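Local coordinates for UDP-N-acetylglucosamine pyrophosphorylase (Entamoeba histolytica, PDB 3OC9), which probably catalyses the formation of UDP-N-acetylglucosamine and diphosphate from UTP and N-acetylglucosamine 1-phosphate, at residues 6-16 and 225-237. Residues are numbered along the deposited sequence; the frame is centred on the assembly and turned at random.
Sequences TYQPVDITTNT and VLVKEQERIKVVE
The Y7 ring lies against V227 of a beta hairpin, whose CG2 sits over one face, 4.1 Å from the ring centroid and 24° off the normal, a CH-pi contact displaced toward the CD1-CE1 side. At the ring's edge, near its plane, E229 OE1 approaches Y7 CE1 to 3.4 Å, with the carboxylate turned almost perpendicular to the ring (89°); K228 O also lies at the edge, near the ring plane. Y7 CG stands anti to its own carbonyl carbon (chi1 -67°), which swings the ring across the strand to these side chains. The hairpin consists of strands 225-229 and 232-236 joined by a type I' turn from E229 to R232, and the N-terminal segment pairs with its strand 225-229 through a single antiparallel bridge. The evidence is a reciprocal hydrogen-bonded pair: Q8 N donates to K228 O at 3.0 Å, and K228 N returns to Q8 O. Beyond the bridge V10 turns inward; its CG2 packs 3.5 Å from V227 C and also meets L226 CB and I233 CD1. V10 and L226 both also touch I324 of strand 322-326, so this apolar patch ties the N-terminal segment and the hairpin to the large mixed sheet. Two waters extend the junction: one joins T6 O to Q230 N at the turn, the other accepts from both D11 N and K228 NZ. The carboxylate edging the tyrosine is itself engaged by a salt bridge within the hairpin: K234 NZ donates to E229 OE1 at 3.0 Å, from well above the carboxylate plane.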
# COMPACT_ATOMS: atom_id res chain seq x y z
N THR A 6 2.46 26.72 17.06
CA THR A 6 1.37 25.71 16.93
C THR A 6 1.37 25.08 15.52
O THR A 6 2.38 25.18 14.81
CB THR A 6 -0.01 26.31 17.29
OG1 THR A 6 -0.15 27.60 16.68
CG2 THR A 6 -0.16 26.47 18.80
N TYR A 7 0.27 24.43 15.13
CA TYR A 7 0.20 23.80 13.80
C TYR A 7 0.10 24.83 12.66
O TYR A 7 -0.56 25.88 12.80
CB TYR A 7 -0.94 22.77 13.70
CG TYR A 7 -0.81 21.51 14.56
CD1 TYR A 7 0.43 20.89 14.76
CD2 TYR A 7 -1.94 20.93 15.14
CE1 TYR A 7 0.54 19.73 15.54
CE2 TYR A 7 -1.84 19.76 15.92
CZ TYR A 7 -0.59 19.17 16.11
OH TYR A 7 -0.48 18.03 16.87
N GLN A 8 0.76 24.54 11.53
CA GLN A 8 0.65 25.33 10.30
C GLN A 8 0.28 24.42 9.09
O GLN A 8 0.57 23.22 9.13
CB GLN A 8 1.98 26.06 10.01
CG GLN A 8 2.44 27.02 11.14
CD GLN A 8 1.60 28.29 11.24
OE1 GLN A 8 1.25 28.90 10.22
NE2 GLN A 8 1.29 28.71 12.46
N PRO A 9 -0.38 24.99 8.06
CA PRO A 9 -0.77 24.20 6.86
C PRO A 9 0.43 23.66 6.06
O PRO A 9 1.54 24.22 6.14
CB PRO A 9 -1.54 25.21 5.99
CG PRO A 9 -1.88 26.35 6.89
CD PRO A 9 -0.79 26.40 7.92
N VAL A 10 0.19 22.61 5.27
CA VAL A 10 1.20 21.96 4.40
C VAL A 10 0.84 22.22 2.92
O VAL A 10 -0.30 21.97 2.52
CB VAL A 10 1.22 20.42 4.67
CG1 VAL A 10 2.17 19.69 3.70
CG2 VAL A 10 1.62 20.11 6.13
N ASP A 11 1.79 22.71 2.11
CA ASP A 11 1.57 22.91 0.65
C ASP A 11 1.77 21.60 -0.16
O ASP A 11 2.71 20.82 0.11
CB ASP A 11 2.54 23.95 0.06
CG ASP A 11 2.44 25.32 0.73
OD1 ASP A 11 1.31 25.85 0.91
OD2 ASP A 11 3.50 25.87 1.07
N ILE A 12 0.90 21.39 -1.16
CA ILE A 12 1.01 20.23 -2.08
C ILE A 12 2.08 20.58 -3.12
O ILE A 12 1.92 21.54 -3.87
CB ILE A 12 -0.38 19.93 -2.78
CG1 ILE A 12 -1.44 19.55 -1.72
CG2 ILE A 12 -0.24 18.84 -3.91
CD1 ILE A 12 -2.91 19.48 -2.25
N THR A 13 3.21 19.86 -3.11
CA THR A 13 4.36 20.20 -3.97
C THR A 13 3.99 20.20 -5.47
O THR A 13 4.44 21.09 -6.23
CB THR A 13 5.59 19.27 -3.69
OG1 THR A 13 5.70 19.02 -2.26
CG2 THR A 13 6.87 19.93 -4.18
N THR A 14 3.20 19.22 -5.89
CA THR A 14 2.77 19.06 -7.31
C THR A 14 1.84 20.18 -7.86
O THR A 14 1.59 20.26 -9.09
CB THR A 14 2.17 17.62 -7.57
OG1 THR A 14 1.11 17.34 -6.64
CG2 THR A 14 3.24 16.58 -7.43
N ASN A 15 1.34 21.06 -6.99
CA ASN A 15 0.60 22.26 -7.44
C ASN A 15 1.50 23.26 -8.21
O ASN A 15 1.05 23.93 -9.16
CB ASN A 15 -0.07 23.02 -6.26
CG ASN A 15 -1.38 22.37 -5.78
OD1 ASN A 15 -1.89 21.40 -6.36
ND2 ASN A 15 -1.93 22.91 -4.68
N THR A 16 2.76 23.39 -7.78
CA THR A 16 3.69 24.38 -8.39
C THR A 16 4.91 23.78 -9.10
O THR A 16 5.55 24.44 -9.93
CB THR A 16 4.15 25.47 -7.37
OG1 THR A 16 4.78 24.84 -6.24
CG2 THR A 16 2.96 26.34 -6.91
N VAL A 225 -4.77 13.50 8.31
CA VAL A 225 -4.30 14.66 7.52
C VAL A 225 -2.91 15.18 7.94
O VAL A 225 -2.54 15.09 9.12
CB VAL A 225 -5.30 15.89 7.51
CG1 VAL A 225 -6.70 15.48 6.98
CG2 VAL A 225 -5.42 16.54 8.89
N LEU A 226 -2.14 15.74 6.99
CA LEU A 226 -0.78 16.26 7.30
C LEU A 226 -0.82 17.66 7.94
O LEU A 226 -1.65 18.51 7.55
CB LEU A 226 0.10 16.34 6.04
CG LEU A 226 0.24 15.04 5.22
CD1 LEU A 226 1.17 15.28 4.04
CD2 LEU A 226 0.77 13.86 6.06
N VAL A 227 0.09 17.88 8.88
CA VAL A 227 0.29 19.19 9.53
C VAL A 227 1.80 19.49 9.60
O VAL A 227 2.61 18.58 9.43
CB VAL A 227 -0.33 19.24 10.98
CG1 VAL A 227 -1.86 18.90 10.99
CG2 VAL A 227 0.44 18.33 11.94
N LYS A 228 2.16 20.75 9.83
CA LYS A 228 3.57 21.15 10.03
C LYS A 228 3.75 21.72 11.44
O LYS A 228 2.94 22.54 11.88
CB LYS A 228 3.98 22.18 8.96
CG LYS A 228 5.49 22.46 8.90
CD LYS A 228 5.84 23.57 7.90
CE LYS A 228 5.94 23.06 6.47
NZ LYS A 228 6.47 24.13 5.55
N GLU A 229 4.79 21.26 12.15
CA GLU A 229 5.14 21.74 13.50
C GLU A 229 6.65 21.98 13.60
O GLU A 229 7.44 21.05 13.42
CB GLU A 229 4.70 20.71 14.55
CG GLU A 229 4.87 21.16 16.01
CD GLU A 229 4.18 20.24 17.03
OE1 GLU A 229 3.65 19.17 16.66
OE2 GLU A 229 4.16 20.59 18.23
N GLN A 230 7.06 23.23 13.86
CA GLN A 230 8.49 23.60 13.89
C GLN A 230 9.26 23.07 12.65
O GLN A 230 10.34 22.45 12.76
CB GLN A 230 9.15 23.18 15.22
CG GLN A 230 8.61 23.94 16.44
CD GLN A 230 9.55 23.93 17.64
OE1 GLN A 230 9.60 22.95 18.40
NE2 GLN A 230 10.28 25.03 17.84
N GLU A 231 8.67 23.32 11.48
CA GLU A 231 9.18 22.94 10.16
C GLU A 231 9.24 21.43 9.87
O GLU A 231 9.79 21.04 8.85
CB GLU A 231 10.52 23.63 9.83
CG GLU A 231 10.45 25.16 9.77
CD GLU A 231 9.44 25.69 8.76
OE1 GLU A 231 9.42 25.23 7.59
OE2 GLU A 231 8.65 26.59 9.14
N ARG A 232 8.68 20.59 10.74
CA ARG A 232 8.63 19.12 10.50
C ARG A 232 7.21 18.64 10.15
O ARG A 232 6.24 19.19 10.65
CB ARG A 232 9.15 18.36 11.72
CG ARG A 232 10.58 18.76 12.16
CD ARG A 232 11.57 18.47 11.03
NE ARG A 232 12.92 18.94 11.34
CZ ARG A 232 13.91 18.17 11.78
NH1 ARG A 232 13.72 16.87 11.99
NH2 ARG A 232 15.11 18.71 12.03
N ILE A 233 7.10 17.59 9.32
CA ILE A 233 5.78 17.03 8.93
C ILE A 233 5.30 15.90 9.85
O ILE A 233 6.10 15.03 10.22
CB ILE A 233 5.82 16.49 7.44
CG1 ILE A 233 6.21 17.60 6.46
CG2 ILE A 233 4.49 15.80 7.05
CD1 ILE A 233 5.18 18.77 6.36
N LYS A 234 4.01 15.93 10.23
CA LYS A 234 3.34 14.92 11.07
C LYS A 234 1.95 14.55 10.53
O LYS A 234 1.34 15.32 9.78
CB LYS A 234 3.19 15.42 12.54
CG LYS A 234 4.51 15.57 13.33
CD LYS A 234 4.32 16.24 14.73
CE LYS A 234 5.68 16.60 15.37
NZ LYS A 234 5.61 16.90 16.87
N VAL A 235 1.46 13.35 10.90
CA VAL A 235 0.05 12.95 10.67
C VAL A 235 -0.80 13.15 11.92
O VAL A 235 -0.39 12.73 13.04
CB VAL A 235 -0.08 11.46 10.19
CG1 VAL A 235 -1.54 11.00 10.14
CG2 VAL A 235 0.60 11.25 8.83
N VAL A 236 -1.97 13.79 11.76
CA VAL A 236 -3.03 13.79 12.79
C VAL A 236 -4.15 12.82 12.37
O VAL A 236 -4.76 13.00 11.32
CB VAL A 236 -3.58 15.24 13.05
CG1 VAL A 236 -4.81 15.23 14.00
CG2 VAL A 236 -2.47 16.15 13.63
N GLU A 237 -4.39 11.77 13.17
CA GLU A 237 -5.44 10.76 12.86
C GLU A 237 -6.85 11.35 12.97
O GLU A 237 -7.07 12.33 13.70
CB GLU A 237 -5.31 9.52 13.76
CG GLU A 237 -3.95 8.80 13.69
CD GLU A 237 -3.93 7.52 14.52
OE1 GLU A 237 -3.36 7.53 15.63
OE2 GLU A 237 -4.49 6.50 14.07
O HOH W 1 4.88 25.30 13.97
O HOH W 2 4.59 23.12 3.18